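PDB 4QPK: protein phosphotransferase ChpT from Brucella abortus, which relays phosphoryl groups as a homodimeric histidine phosphotransferase in the phosphorelay that controls cell growth, division and intracellular survival. Local coordinates for residues N152-G157 with F180-K185. Residues are numbered along the deposited sequence; the frame is centred on the assembly and turned at random.
Sequences NMLLIG and FVITVK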
loop_
_atom_site.group_PDB
_atom_site.type_symbol
_atom_site.label_atom_id
_atom_site.label_comp_id
_atom_site.label_asym_id
_atom_site.label_seq_id
_atom_site.Cartn_x
_atom_site.Cartn_y
_atom_site.Cartn_z
ATOM N N ASN B 152 -11.475 2.617 9.592
ATOM C CA ASN B 152 -11.044 1.294 10.021
ATOM C C ASN B 152 -12.120 0.562 10.829
ATOM O O ASN B 152 -12.208 -0.659 10.778
ATOM C CB ASN B 152 -9.746 1.389 10.816
ATOM C CG ASN B 152 -8.527 1.397 9.902
ATOM O OD1 ASN B 152 -8.011 0.340 9.534
ATOM N ND2 ASN B 152 -8.100 2.582 9.497
ATOM N N MET B 153 -12.940 1.310 11.550
ATOM C CA MET B 153 -14.082 0.726 12.236
ATOM C C MET B 153 -15.094 0.154 11.231
ATOM O O MET B 153 -15.790 -0.801 11.542
ATOM C CB MET B 153 -14.751 1.770 13.141
ATOM C CG MET B 153 -13.936 2.086 14.372
ATOM S SD MET B 153 -14.639 3.384 15.401
ATOM C CE MET B 153 -16.073 2.593 16.128
ATOM N N LEU B 154 -15.186 0.735 10.029
ATOM C CA LEU B 154 -16.064 0.159 9.004
ATOM C C LEU B 154 -15.592 -1.231 8.619
ATOM O O LEU B 154 -16.393 -2.126 8.355
ATOM C CB LEU B 154 -16.093 1.027 7.746
ATOM C CG LEU B 154 -16.400 2.502 7.927
ATOM C CD1 LEU B 154 -16.569 3.157 6.549
ATOM C CD2 LEU B 154 -17.621 2.675 8.802
ATOM N N LEU B 155 -14.273 -1.412 8.569
ATOM C CA LEU B 155 -13.736 -2.710 8.180
ATOM C C LEU B 155 -14.004 -3.749 9.271
ATOM O O LEU B 155 -14.309 -4.909 8.972
ATOM C CB LEU B 155 -12.230 -2.608 7.875
ATOM C CG LEU B 155 -11.869 -1.720 6.680
ATOM C CD1 LEU B 155 -10.350 -1.745 6.458
ATOM C CD2 LEU B 155 -12.573 -2.198 5.431
ATOM N N ILE B 156 -13.894 -3.332 10.531
ATOM C CA ILE B 156 -14.223 -4.211 11.653
ATOM C C ILE B 156 -15.701 -4.606 11.588
ATOM O O ILE B 156 -16.056 -5.777 11.712
ATOM C CB ILE B 156 -13.936 -3.543 13.014
ATOM C CG1 ILE B 156 -12.443 -3.258 13.171
ATOM C CG2 ILE B 156 -14.431 -4.428 14.171
ATOM C CD1 ILE B 156 -11.596 -4.498 13.111
ATOM N N GLY B 157 -16.552 -3.618 11.353
ATOM C CA GLY B 157 -17.974 -3.859 11.218
ATOM C C GLY B 157 -18.282 -4.846 10.107
ATOM O O GLY B 157 -19.057 -5.785 10.293
ATOM N N PHE B 180 -18.427 8.171 16.914
ATOM C CA PHE B 180 -18.702 7.347 15.742
ATOM C C PHE B 180 -19.513 6.132 16.144
ATOM O O PHE B 180 -19.160 5.434 17.085
ATOM C CB PHE B 180 -17.402 6.883 15.053
ATOM C CG PHE B 180 -16.434 7.990 14.755
ATOM C CD1 PHE B 180 -15.065 7.798 14.947
ATOM C CD2 PHE B 180 -16.875 9.213 14.253
ATOM C CE1 PHE B 180 -14.157 8.807 14.665
ATOM C CE2 PHE B 180 -15.974 10.226 13.970
ATOM C CZ PHE B 180 -14.607 10.021 14.173
ATOM N N VAL B 181 -20.586 5.859 15.417
ATOM C CA VAL B 181 -21.400 4.699 15.724
ATOM C C VAL B 181 -21.544 3.832 14.486
ATOM O O VAL B 181 -22.071 4.272 13.465
ATOM C CB VAL B 181 -22.789 5.107 16.247
ATOM C CG1 VAL B 181 -23.524 3.880 16.759
ATOM C CG2 VAL B 181 -22.638 6.161 17.358
ATOM N N ILE B 182 -21.065 2.600 14.587
ATOM C CA ILE B 182 -21.147 1.649 13.488
ATOM C C ILE B 182 -22.020 0.488 13.937
ATOM O O ILE B 182 -21.666 -0.245 14.867
ATOM C CB ILE B 182 -19.747 1.145 13.065
ATOM C CG1 ILE B 182 -19.027 2.214 12.240
ATOM C CG2 ILE B 182 -19.853 -0.092 12.202
ATOM C CD1 ILE B 182 -18.424 3.340 13.055
ATOM N N THR B 183 -23.169 0.344 13.286
ATOM C CA THR B 183 -24.145 -0.670 13.666
ATOM C C THR B 183 -24.307 -1.716 12.573
ATOM O O THR B 183 -24.632 -1.382 11.430
ATOM C CB THR B 183 -25.521 -0.035 13.963
ATOM O OG1 THR B 183 -25.370 1.012 14.927
ATOM C CG2 THR B 183 -26.472 -1.097 14.516
ATOM N N VAL B 184 -24.064 -2.977 12.915
ATOM C CA VAL B 184 -24.215 -4.050 11.942
ATOM C C VAL B 184 -25.287 -5.071 12.334
ATOM O O VAL B 184 -25.477 -5.395 13.510
ATOM C CB VAL B 184 -22.876 -4.790 11.685
ATOM C CG1 VAL B 184 -21.879 -3.847 11.011
ATOM C CG2 VAL B 184 -22.294 -5.350 12.977
ATOM N N LYS B 185 -25.997 -5.529 11.311
ATOM C CA LYS B 185 -27.034 -6.558 11.420
ATOM C C LYS B 185 -26.886 -7.520 10.270
ATOM O O LYS B 185 -26.579 -7.105 9.160
ATOM C CB LYS B 185 -28.425 -5.927 11.407
ATOM C CG LYS B 185 -28.740 -5.304 12.713
ATOM C CD LYS B 185 -29.669 -4.127 12.649
ATOM C CE LYS B 185 -29.743 -3.612 14.065
ATOM N NZ LYS B 185 -30.077 -2.243 14.358
#
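Met153 O accepts the helical bond from Gly157 N at 2.9 Å, and Ile182 CG2 lies 4.2 Å from the same oxygen. Ile182 is the centre of the contact. Its CG2 branch comes within 4.3 Å of Gly157 CA, where the absence of a side chain lets helix and strand draw close. The other branch, with CG1 beside the backbone N (chi1 -77°), runs between two helix residues: Leu154 CD2 meets Ile182 CG1 at 3.7 Å, the two side chains lying roughly perpendicular. A bend at the last torsion of Met153 (chi3 71°) turns CE onto Ile182 CD1, 3.9 Å away, and leaves Met153 SD at the edge of the Phe180 ring, near its plane, 4.5 Å from Phe180 CD1. Farther along, Val184 CG1 packs 3.5 Å from Gly157 O. The axes of 152-157 and 180-185 run the same way, 18° apart, where helix 144-160 lies on the mixed sheet of the C-terminal domain, which resembles the catalytic and ATP-binding domain of histidine kinases but lacks regions required to bind ATP. Strand 178-185 is central, between 166-173, whose Val169 touches Leu154, and 238-242, whose Ala242 meets Met153; helix 213-225 flanks Ile156 and Asn152.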